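Local atomic coordinates of GDSL-like protein (Roseburia intestinalis L1-82, PDB entry 6HFZ), a protein that removes acetyl groups from acetylated mannans as a two-domain carbohydrate esterase of the GDSL (SGNH hydrolase) family. Residues E106-D111 against E119-L124; C287-Q292 against H344-R349; H314-D319 against D333-H338; V348-T353 against V359-V364. All coordinates share one frame; numbering follows the deposited sequence.

Interaction 1 of 4, residues E106-D111 against E119-L124; sequences EFSVND and ETYEGL. With ACT (acetate ion), chain E.
Y121 on helix 115-129 lays its ring past D111 and F107 of the loop that follows strand 102-106. CG stands anti to the backbone N (chi1 -164°), which swings the ring end in toward F107 and S108. CB and CD1 pass the carboxylate of D111, whose OD2 lies 3.9 Å from Y121 CD1, with the carboxylate and ring planes 81° apart. CE1 follows, and here CB of F107 sits at the ring edge, 4.3 Å from Y121 CE1. At the tip, Y121 OH is 2.8 Å from a water that also accepts from F107 N and bonds S108 OG, so a single water ties the tyrosine to the loop. S108 OG is further held by H155 and H141. A turn of helix on, L124 CD2 packs against the F107 ring, 3.6 Å from F107 CE2, the two side chains crossing at about a right angle. D111 OD2 bonds S84 OG and H155 NE2, and T120 OG1 also bonds S84. Within the loop, F107 O takes two backbone bonds, from N110 N and D111 N, which curl the chain into a tight turn. N110 lies on that turn, and its ND2 donates to acetate OXT (2.7 Å, N-H...O 165°); an alanine here would probably leave that acetate oxygen without its amide donor. The acetate, probably from the crystallisation liquor, is also bonded by S41 N, G81 N and H193 NE2. This is consistent with the oxyanion hole of SGNH hydrolases, in which a serine, a glycine and an asparagine supply the N-H groups.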
# COMPACT_ATOMS: atom_id res chain seq x y z
N GLU A 106 -1.53 -0.55 6.49
CA GLU A 106 -2.85 0.09 6.42
C GLU A 106 -3.33 0.12 4.97
O GLU A 106 -3.09 1.11 4.24
CB GLU A 106 -2.69 1.50 7.00
CG GLU A 106 -3.97 2.30 7.18
CD GLU A 106 -4.57 2.92 5.94
OE1 GLU A 106 -5.70 2.47 5.57
OE2 GLU A 106 -3.91 3.80 5.30
N PHE A 107 -4.01 -0.97 4.55
CA PHE A 107 -4.46 -1.13 3.17
C PHE A 107 -5.92 -1.60 3.09
O PHE A 107 -6.39 -1.98 2.02
CB PHE A 107 -3.55 -2.12 2.41
CG PHE A 107 -2.23 -1.55 1.98
CD1 PHE A 107 -2.17 -0.49 1.07
CD2 PHE A 107 -1.04 -2.03 2.51
CE1 PHE A 107 -0.94 0.01 0.64
CE2 PHE A 107 0.17 -1.45 2.15
CZ PHE A 107 0.23 -0.48 1.18
N SER A 108 -6.63 -1.65 4.23
CA SER A 108 -7.98 -2.26 4.26
C SER A 108 -9.09 -1.43 3.59
O SER A 108 -10.20 -1.98 3.43
CB SER A 108 -8.36 -2.66 5.69
OG SER A 108 -7.32 -3.46 6.25
N VAL A 109 -8.83 -0.17 3.14
CA VAL A 109 -9.79 0.52 2.29
C VAL A 109 -9.15 0.87 0.95
O VAL A 109 -9.64 1.78 0.21
CB VAL A 109 -10.40 1.76 2.96
CG1 VAL A 109 -11.33 1.36 4.11
CG2 VAL A 109 -9.36 2.76 3.45
N ASN A 110 -8.08 0.17 0.60
CA ASN A 110 -7.47 0.28 -0.72
C ASN A 110 -7.64 -1.04 -1.46
O ASN A 110 -8.20 -1.09 -2.57
CB ASN A 110 -5.98 0.64 -0.63
CG ASN A 110 -5.75 2.08 -0.23
OD1 ASN A 110 -5.50 2.36 0.95
ND2 ASN A 110 -5.96 3.00 -1.17
N ASP A 111 -7.19 -2.12 -0.82
CA ASP A 111 -7.42 -3.49 -1.28
C ASP A 111 -8.93 -3.71 -1.37
O ASP A 111 -9.66 -3.27 -0.50
CB ASP A 111 -6.86 -4.54 -0.31
CG ASP A 111 -5.34 -4.60 -0.26
OD1 ASP A 111 -4.69 -3.62 -0.75
OD2 ASP A 111 -4.82 -5.61 0.24
N GLU A 119 -4.04 -12.64 -0.93
CA GLU A 119 -2.76 -13.20 -1.35
C GLU A 119 -1.66 -12.13 -1.41
O GLU A 119 -0.56 -12.35 -0.90
CB GLU A 119 -2.93 -13.91 -2.70
CG GLU A 119 -1.71 -14.73 -3.08
CD GLU A 119 -1.81 -15.55 -4.37
OE1 GLU A 119 -2.88 -15.54 -5.02
OE2 GLU A 119 -0.81 -16.16 -4.75
N THR A 120 -1.97 -10.96 -1.98
CA THR A 120 -0.98 -9.88 -2.03
C THR A 120 -0.64 -9.40 -0.61
O THR A 120 0.53 -9.14 -0.29
CB THR A 120 -1.36 -8.74 -2.98
OG1 THR A 120 -2.53 -8.09 -2.46
CG2 THR A 120 -1.66 -9.20 -4.39
N TYR A 121 -1.64 -9.18 0.24
CA TYR A 121 -1.39 -8.77 1.64
C TYR A 121 -0.57 -9.81 2.41
O TYR A 121 0.30 -9.44 3.20
CB TYR A 121 -2.74 -8.53 2.29
CG TYR A 121 -2.80 -7.77 3.58
CD1 TYR A 121 -2.88 -6.40 3.56
CD2 TYR A 121 -2.99 -8.45 4.78
CE1 TYR A 121 -3.10 -5.69 4.72
CE2 TYR A 121 -3.20 -7.75 5.95
CZ TYR A 121 -3.26 -6.36 5.91
OH TYR A 121 -3.54 -5.63 7.04
N GLU A 122 -0.83 -11.11 2.17
CA GLU A 122 -0.02 -12.14 2.82
C GLU A 122 1.46 -12.01 2.40
O GLU A 122 2.34 -12.07 3.28
CB GLU A 122 -0.53 -13.56 2.54
CG GLU A 122 0.35 -14.57 3.24
CD GLU A 122 -0.24 -15.97 3.37
OE1 GLU A 122 -0.04 -16.59 4.47
OE2 GLU A 122 -0.92 -16.39 2.46
N GLY A 123 1.72 -11.82 1.10
CA GLY A 123 3.07 -11.58 0.62
C GLY A 123 3.72 -10.40 1.29
O GLY A 123 4.87 -10.48 1.70
N LEU A 124 2.97 -9.29 1.42
CA LEU A 124 3.50 -8.09 2.07
C LEU A 124 3.83 -8.37 3.54
O LEU A 124 4.97 -8.02 4.04
CB LEU A 124 2.48 -6.96 1.95
CG LEU A 124 2.86 -5.71 2.76
CD1 LEU A 124 4.17 -5.08 2.27
CD2 LEU A 124 1.71 -4.69 2.74
C ACT E . -6.83 6.10 -0.75
O ACT E . -7.42 6.98 -1.46
OXT ACT E . -5.69 5.69 -0.99
CH3 ACT E . -7.50 5.48 0.43
O HOH W 1 -4.51 -3.05 6.67

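Interaction 2 of 4, residues C287-Q292 against H344-R349; sequences CNISVQ and HKVEVR
H344 turns its imidazole toward I289, and CD2 of the ring comes 4.2 Å from I289 CD1, a loose contact with the isoleucine's tip. The ring's CG is set beside the backbone N (chi1 -63°), and its two nitrogens are engaged elsewhere: ND1 with D309 OD2 and NE2 with E340 O. The ring is thereby fixed in rotation, offering carbon to I289. Two residues on, V346 comes back to the inner face, and its CG2 lies 4.4 Å from I289 CG2, so I289 gives its CD1 to H344 and its CG2 branch to V346. Strand 288-295 belongs to one antiparallel sheet and strand 342-352 to another, and the contact lies in the layer between them, as in a beta-sandwich; the CA atoms of I289 and H344, the nearest across the two segments, are still 8.6 Å apart. V284, from strand 279-286, the neighbour of strand 342-352 in its sheet, touches both I289 and V346. V348 returns inward opposite V291, though their nearest atoms, V348 CG2 and V291 CG2, stop 5.0 Å apart. Where strand 288-295 begins, C287 and N288 together oppose S369 of strand 361-370 in a classic beta bulge, just before I289.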
# COMPACT_ATOMS: atom_id res chain seq x y z
N CYS A 287 5.42 -16.04 -12.17
CA CYS A 287 4.15 -16.64 -12.56
C CYS A 287 3.04 -15.60 -12.65
O CYS A 287 1.97 -15.90 -13.22
CB CYS A 287 3.73 -17.77 -11.62
SG CYS A 287 3.47 -17.26 -9.91
N ASN A 288 3.25 -14.41 -12.06
CA ASN A 288 2.29 -13.30 -12.15
C ASN A 288 2.95 -12.11 -12.85
O ASN A 288 4.12 -11.87 -12.63
CB ASN A 288 1.78 -12.82 -10.77
CG ASN A 288 1.28 -13.93 -9.87
OD1 ASN A 288 0.66 -14.88 -10.36
ND2 ASN A 288 1.57 -13.86 -8.58
N ILE A 289 2.16 -11.38 -13.64
CA ILE A 289 2.57 -10.14 -14.27
C ILE A 289 1.50 -9.08 -14.02
O ILE A 289 0.34 -9.29 -14.30
CB ILE A 289 2.78 -10.32 -15.77
CG1 ILE A 289 3.76 -11.45 -16.09
CG2 ILE A 289 3.19 -8.99 -16.39
CD1 ILE A 289 5.16 -11.15 -15.72
N SER A 290 1.95 -7.90 -13.61
CA SER A 290 1.09 -6.78 -13.45
C SER A 290 1.76 -5.54 -14.05
O SER A 290 2.97 -5.49 -14.28
CB SER A 290 0.68 -6.64 -12.00
OG SER A 290 1.72 -6.04 -11.20
N VAL A 291 0.96 -4.52 -14.33
CA VAL A 291 1.51 -3.31 -14.95
C VAL A 291 0.98 -2.07 -14.23
O VAL A 291 -0.20 -1.98 -13.89
CB VAL A 291 1.14 -3.30 -16.44
CG1 VAL A 291 -0.37 -3.30 -16.66
CG2 VAL A 291 1.74 -2.10 -17.17
N GLN A 292 1.89 -1.10 -14.02
CA GLN A 292 1.54 0.16 -13.42
C GLN A 292 1.62 1.27 -14.47
O GLN A 292 2.59 1.34 -15.21
CB GLN A 292 2.50 0.51 -12.30
CG GLN A 292 2.32 -0.27 -11.02
CD GLN A 292 3.24 0.34 -9.98
OE1 GLN A 292 4.46 0.30 -10.14
NE2 GLN A 292 2.65 0.96 -8.96
N HIS A 344 8.86 -14.23 -19.03
CA HIS A 344 7.81 -13.82 -19.96
C HIS A 344 8.30 -12.65 -20.81
O HIS A 344 8.98 -11.77 -20.30
CB HIS A 344 6.53 -13.42 -19.20
CG HIS A 344 5.96 -14.56 -18.43
ND1 HIS A 344 5.12 -15.48 -19.04
CD2 HIS A 344 6.13 -14.98 -17.16
CE1 HIS A 344 4.78 -16.40 -18.16
NE2 HIS A 344 5.36 -16.10 -16.98
N LYS A 345 7.87 -12.61 -22.07
CA LYS A 345 8.09 -11.45 -22.89
C LYS A 345 6.86 -10.56 -22.73
O LYS A 345 5.71 -11.02 -22.79
CB LYS A 345 8.38 -11.83 -24.35
CG LYS A 345 8.35 -10.65 -25.31
CD LYS A 345 8.87 -10.97 -26.70
CE LYS A 345 8.81 -9.79 -27.65
NZ LYS A 345 7.43 -9.34 -27.91
N VAL A 346 7.12 -9.27 -22.48
CA VAL A 346 6.06 -8.34 -22.30
C VAL A 346 6.26 -7.18 -23.26
O VAL A 346 7.34 -6.61 -23.36
CB VAL A 346 5.99 -7.86 -20.84
CG1 VAL A 346 4.83 -6.90 -20.66
CG2 VAL A 346 5.91 -9.02 -19.87
N GLU A 347 5.18 -6.77 -23.91
CA GLU A 347 5.23 -5.67 -24.80
C GLU A 347 4.09 -4.71 -24.46
O GLU A 347 2.98 -5.15 -24.24
CB GLU A 347 5.16 -6.19 -26.25
CG GLU A 347 5.10 -5.07 -27.27
CD GLU A 347 5.18 -5.48 -28.73
OE1 GLU A 347 4.69 -6.60 -29.08
OE2 GLU A 347 5.76 -4.69 -29.52
N VAL A 348 4.39 -3.41 -24.45
CA VAL A 348 3.37 -2.39 -24.34
C VAL A 348 3.49 -1.50 -25.59
O VAL A 348 4.58 -1.12 -25.94
CB VAL A 348 3.56 -1.58 -23.04
CG1 VAL A 348 2.51 -0.49 -22.92
CG2 VAL A 348 3.55 -2.50 -21.82
N ARG A 349 2.36 -1.21 -26.24
CA ARG A 349 2.30 -0.44 -27.49
C ARG A 349 1.17 0.57 -27.40
O ARG A 349 0.09 0.23 -26.98
CB ARG A 349 1.96 -1.39 -28.66
CG ARG A 349 2.06 -0.76 -30.04
CD ARG A 349 1.93 -1.82 -31.17
NE ARG A 349 1.97 -1.17 -32.50
CZ ARG A 349 3.08 -1.04 -33.23
NH1 ARG A 349 4.21 -1.59 -32.82
NH2 ARG A 349 3.06 -0.38 -34.37

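Interaction 3 of 4, residues H314-D319 against D333-H338; sequences HAVRLD and DTILEH
V316 overlaps the tip of I335: its CG1 is 3.9 Å, and its CB 4.0 Å, from I335 CD1, so the methyl end of the isoleucine rests against the branch point of the valine. The I335 chain bends twice to get there, with CG1 beside the backbone N (chi1 -55°) and CD1 turned again. Further along, L318 and D333 run side by side, pointing opposite ways, and L318 CD2 lies 3.7 Å from D333 OD2, a methyl beside a carboxylate oxygen. That oxygen has polar partners of its own: it bonds Y293 OH, and a water joins it to the backbone, donating both to D333 OD2 and to R317 O (3.0 Å). Strand 316-319 is an edge strand of a five-stranded antiparallel sheet, whereas strand 329-336 belongs to the sheet facing it, so the pair joins the two sheets at an edge of the beta-sandwich, where three of the four touching residues are only partly buried. I335 and L336 both oppose I289 in a classic beta bulge. The R317 side chain does not touch 333-338; its NH1 forms a salt bridge to D319 OD2 at 3.0 Å, meeting that oxygen from above the carboxylate plane, 54° out of it. The bond is bent, with N-H...O near 139°, and R317 NH2 makes a second salt bridge to E352. L318 also touches V291 and Y293 of strand 288-295.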
# COMPACT_ATOMS: atom_id res chain seq x y z
N HIS A 314 -5.23 -11.62 -27.07
CA HIS A 314 -5.72 -11.39 -25.68
C HIS A 314 -5.00 -10.23 -24.96
O HIS A 314 -4.88 -10.22 -23.72
CB HIS A 314 -5.58 -12.69 -24.88
CG HIS A 314 -6.46 -13.75 -25.43
ND1 HIS A 314 -5.97 -14.78 -26.22
CD2 HIS A 314 -7.81 -13.90 -25.38
CE1 HIS A 314 -6.97 -15.55 -26.59
NE2 HIS A 314 -8.11 -15.04 -26.09
N ALA A 315 -4.57 -9.22 -25.72
CA ALA A 315 -4.06 -8.00 -25.21
C ALA A 315 -5.06 -7.38 -24.22
O ALA A 315 -6.28 -7.46 -24.41
CB ALA A 315 -3.77 -7.06 -26.36
N VAL A 316 -4.53 -6.73 -23.17
CA VAL A 316 -5.30 -5.93 -22.26
C VAL A 316 -5.11 -4.46 -22.59
O VAL A 316 -3.98 -3.97 -22.72
CB VAL A 316 -4.95 -6.23 -20.79
CG1 VAL A 316 -5.67 -5.30 -19.82
CG2 VAL A 316 -5.22 -7.68 -20.47
N ARG A 317 -6.24 -3.75 -22.65
CA ARG A 317 -6.32 -2.33 -22.89
C ARG A 317 -5.97 -1.55 -21.63
O ARG A 317 -6.59 -1.72 -20.55
CB ARG A 317 -7.74 -1.92 -23.30
CG ARG A 317 -7.86 -0.44 -23.65
CD ARG A 317 -9.15 0.19 -23.15
NE ARG A 317 -10.07 0.41 -24.24
CZ ARG A 317 -10.03 1.44 -25.07
NH1 ARG A 317 -10.22 2.68 -24.64
NH2 ARG A 317 -9.72 1.21 -26.32
N LEU A 318 -5.01 -0.65 -21.78
CA LEU A 318 -4.60 0.28 -20.71
C LEU A 318 -5.00 1.69 -21.18
O LEU A 318 -4.32 2.32 -22.06
CB LEU A 318 -3.10 0.18 -20.43
CG LEU A 318 -2.48 -1.21 -20.35
CD1 LEU A 318 -0.97 -1.08 -20.10
CD2 LEU A 318 -3.12 -2.01 -19.22
N ASP A 319 -6.10 2.18 -20.64
CA ASP A 319 -6.68 3.48 -21.02
C ASP A 319 -6.28 4.57 -20.01
O ASP A 319 -6.71 4.57 -18.86
CB ASP A 319 -8.19 3.35 -21.15
CG ASP A 319 -8.90 4.57 -21.72
OD1 ASP A 319 -8.32 5.67 -21.69
OD2 ASP A 319 -10.03 4.38 -22.22
N ASP A 333 -2.79 -3.02 -12.87
CA ASP A 333 -3.68 -4.02 -13.43
C ASP A 333 -2.97 -5.36 -13.44
O ASP A 333 -1.80 -5.47 -13.93
CB ASP A 333 -4.15 -3.68 -14.85
CG ASP A 333 -5.11 -2.52 -15.03
OD1 ASP A 333 -5.84 -2.18 -14.08
OD2 ASP A 333 -5.17 -2.01 -16.18
N THR A 334 -3.65 -6.40 -12.95
CA THR A 334 -3.05 -7.73 -12.97
C THR A 334 -3.33 -8.35 -14.34
O THR A 334 -4.50 -8.40 -14.73
CB THR A 334 -3.55 -8.64 -11.84
OG1 THR A 334 -3.24 -8.04 -10.58
CG2 THR A 334 -2.89 -10.01 -11.88
N ILE A 335 -2.28 -8.75 -15.07
CA ILE A 335 -2.42 -9.19 -16.49
C ILE A 335 -2.39 -10.72 -16.58
O ILE A 335 -3.16 -11.29 -17.36
CB ILE A 335 -1.34 -8.54 -17.39
CG1 ILE A 335 -1.35 -7.01 -17.30
CG2 ILE A 335 -1.50 -8.99 -18.83
CD1 ILE A 335 -2.71 -6.40 -17.48
N LEU A 336 -1.45 -11.34 -15.86
CA LEU A 336 -1.27 -12.78 -15.75
C LEU A 336 -1.27 -13.13 -14.26
O LEU A 336 -0.50 -12.51 -13.52
CB LEU A 336 0.08 -13.22 -16.34
CG LEU A 336 0.35 -14.73 -16.32
CD1 LEU A 336 -0.68 -15.47 -17.19
CD2 LEU A 336 1.76 -15.05 -16.76
N GLU A 337 -2.06 -14.13 -13.87
CA GLU A 337 -2.01 -14.61 -12.50
C GLU A 337 -1.98 -16.15 -12.46
O GLU A 337 -2.77 -16.82 -13.14
CB GLU A 337 -3.21 -14.08 -11.71
CG GLU A 337 -3.12 -14.43 -10.24
CD GLU A 337 -4.14 -13.73 -9.34
OE1 GLU A 337 -5.35 -13.93 -9.54
OE2 GLU A 337 -3.69 -13.02 -8.42
N HIS A 338 -1.05 -16.67 -11.66
CA HIS A 338 -0.84 -18.08 -11.40
C HIS A 338 -0.56 -18.82 -12.71
O HIS A 338 -1.05 -19.92 -12.91
CB HIS A 338 -2.01 -18.68 -10.62
CG HIS A 338 -2.27 -18.06 -9.30
ND1 HIS A 338 -3.49 -18.17 -8.68
CD2 HIS A 338 -1.47 -17.34 -8.48
CE1 HIS A 338 -3.45 -17.52 -7.52
NE2 HIS A 338 -2.21 -16.99 -7.38
O HOH W 2 -6.97 -2.74 -17.74

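Interaction 4 of 4, residues V348-T353 against V359-V364; sequences VRLTET and VPFYLV
V348 and L363 meet tip to tip: V348 CG2 reaches L363 CD2 at 4.1 Å, and V348 CB is as near to the same methyl. L363 keeps CG anti to its backbone N (chi1 179°), which carries the leucine's branch toward the valine. Behind V348 stands I306 of strand 303-308, and on the other side of the layer L363 touches W271 and V291. R349 points from the outer face of the strand, and the end of the L350 side chain bends in. L350 CD1 presses on the root of the F361 side chain, 3.9 Å from F361 CB and 4.0 Å from F361 CG, so it touches where the ring joins the chain. The first torsion of L350 (chi1 -104°) lies well off a staggered position, which suggests that the leucine is twisted to fit among F361, A304, A273 and F253. Strand 342-352 and strand 361-370 are consecutive in the chain yet lie in different sheets and meet through side chains instead of backbone bonds, which makes them a beta-arch spanning the two layers of the beta-sandwich. The CA atoms of L350 and F361 are accordingly 8.1 Å apart. T351 and E352 next oppose V303 together as a classic beta bulge, where the strand ends.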
# COMPACT_ATOMS: atom_id res chain seq x y z
N VAL A 348 4.39 -3.41 -24.45
CA VAL A 348 3.37 -2.39 -24.34
C VAL A 348 3.49 -1.50 -25.59
O VAL A 348 4.58 -1.12 -25.94
CB VAL A 348 3.56 -1.58 -23.04
CG1 VAL A 348 2.51 -0.49 -22.92
CG2 VAL A 348 3.55 -2.50 -21.82
N ARG A 349 2.36 -1.21 -26.24
CA ARG A 349 2.30 -0.44 -27.49
C ARG A 349 1.17 0.57 -27.40
O ARG A 349 0.09 0.23 -26.98
CB ARG A 349 1.96 -1.39 -28.66
CG ARG A 349 2.06 -0.76 -30.04
CD ARG A 349 1.93 -1.82 -31.17
NE ARG A 349 1.97 -1.17 -32.50
CZ ARG A 349 3.08 -1.04 -33.23
NH1 ARG A 349 4.21 -1.59 -32.82
NH2 ARG A 349 3.06 -0.38 -34.37
N LEU A 350 1.37 1.79 -27.92
CA LEU A 350 0.28 2.75 -27.97
C LEU A 350 -0.63 2.43 -29.17
O LEU A 350 -0.12 2.19 -30.27
CB LEU A 350 0.88 4.15 -28.09
CG LEU A 350 0.86 5.00 -26.82
CD1 LEU A 350 1.44 4.30 -25.63
CD2 LEU A 350 1.54 6.34 -27.02
N THR A 351 -1.94 2.39 -28.91
CA THR A 351 -2.98 2.02 -29.91
C THR A 351 -3.91 3.18 -30.28
O THR A 351 -4.49 3.14 -31.38
CB THR A 351 -3.81 0.83 -29.41
OG1 THR A 351 -4.49 1.21 -28.21
CG2 THR A 351 -2.96 -0.39 -29.14
N GLU A 352 -4.10 4.17 -29.40
CA GLU A 352 -4.94 5.36 -29.69
C GLU A 352 -4.23 6.62 -29.16
O GLU A 352 -3.66 6.61 -28.07
CB GLU A 352 -6.35 5.28 -29.07
CG GLU A 352 -7.10 3.98 -29.34
CD GLU A 352 -8.45 3.84 -28.63
OE1 GLU A 352 -8.85 2.69 -28.31
OE2 GLU A 352 -9.11 4.90 -28.40
N THR A 353 -4.20 7.66 -29.99
CA THR A 353 -3.72 8.98 -29.65
C THR A 353 -4.71 10.02 -30.18
O THR A 353 -5.57 9.68 -31.01
CB THR A 353 -2.32 9.29 -30.22
OG1 THR A 353 -2.35 9.22 -31.66
CG2 THR A 353 -1.28 8.38 -29.61
N VAL A 359 -1.48 14.95 -22.03
CA VAL A 359 -0.33 14.30 -21.45
C VAL A 359 0.03 13.10 -22.31
O VAL A 359 -0.81 12.50 -22.99
CB VAL A 359 -0.61 13.81 -20.01
CG1 VAL A 359 -0.90 14.94 -19.03
CG2 VAL A 359 -1.72 12.77 -19.96
N PRO A 360 1.29 12.67 -22.25
CA PRO A 360 1.70 11.41 -22.84
C PRO A 360 1.23 10.25 -21.95
O PRO A 360 0.80 10.47 -20.82
CB PRO A 360 3.22 11.46 -22.82
CG PRO A 360 3.53 12.35 -21.64
CD PRO A 360 2.40 13.36 -21.58
N PHE A 361 1.30 9.03 -22.50
CA PHE A 361 1.09 7.83 -21.69
C PHE A 361 2.31 7.68 -20.77
O PHE A 361 3.42 7.86 -21.22
CB PHE A 361 0.90 6.64 -22.62
CG PHE A 361 0.44 5.39 -21.92
CD1 PHE A 361 1.35 4.57 -21.26
CD2 PHE A 361 -0.91 5.07 -21.87
CE1 PHE A 361 0.90 3.43 -20.59
CE2 PHE A 361 -1.36 3.99 -21.12
CZ PHE A 361 -0.44 3.15 -20.52
N TYR A 362 2.11 7.36 -19.48
CA TYR A 362 3.23 7.09 -18.54
C TYR A 362 3.16 5.62 -18.09
O TYR A 362 2.28 5.25 -17.32
CB TYR A 362 3.22 8.05 -17.33
CG TYR A 362 4.58 8.13 -16.67
CD1 TYR A 362 5.09 7.06 -15.96
CD2 TYR A 362 5.39 9.26 -16.80
CE1 TYR A 362 6.37 7.10 -15.41
CE2 TYR A 362 6.64 9.34 -16.21
CZ TYR A 362 7.15 8.24 -15.55
OH TYR A 362 8.41 8.30 -15.03
N LEU A 363 4.13 4.83 -18.53
CA LEU A 363 4.32 3.44 -18.08
C LEU A 363 5.29 3.46 -16.89
O LEU A 363 6.47 3.79 -17.01
CB LEU A 363 4.85 2.63 -19.27
CG LEU A 363 5.13 1.16 -18.99
CD1 LEU A 363 3.86 0.40 -18.58
CD2 LEU A 363 5.76 0.49 -20.20
N VAL A 364 4.77 3.16 -15.68
CA VAL A 364 5.55 3.30 -14.48
C VAL A 364 6.42 2.04 -14.28
O VAL A 364 7.61 2.11 -13.99
CB VAL A 364 4.67 3.58 -13.26
CG1 VAL A 364 5.48 3.56 -11.96
CG2 VAL A 364 3.86 4.87 -13.43

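Interaction 1 belongs to the catalytic domain and is buried, mixing apolar contacts with a bridging water and buried polar groups, with only N110 of its segments reaching the bound acetate. Interactions 2, 3 and 4 all join the two sheets of the second domain. Interactions 2 and 4 are buried and essentially apolar, share V348 and R349 on strand 342-352, and are linked by the backbone pair Q292 O and V364 N. Interaction 3 lies nearer the surface, with water and charge at its margin; it is joined to interaction 2 through I289 O and I335 N. The domains touch, among other places, where E119 OE1 of interaction 1 probably bonds H338 NE2 of interaction 3.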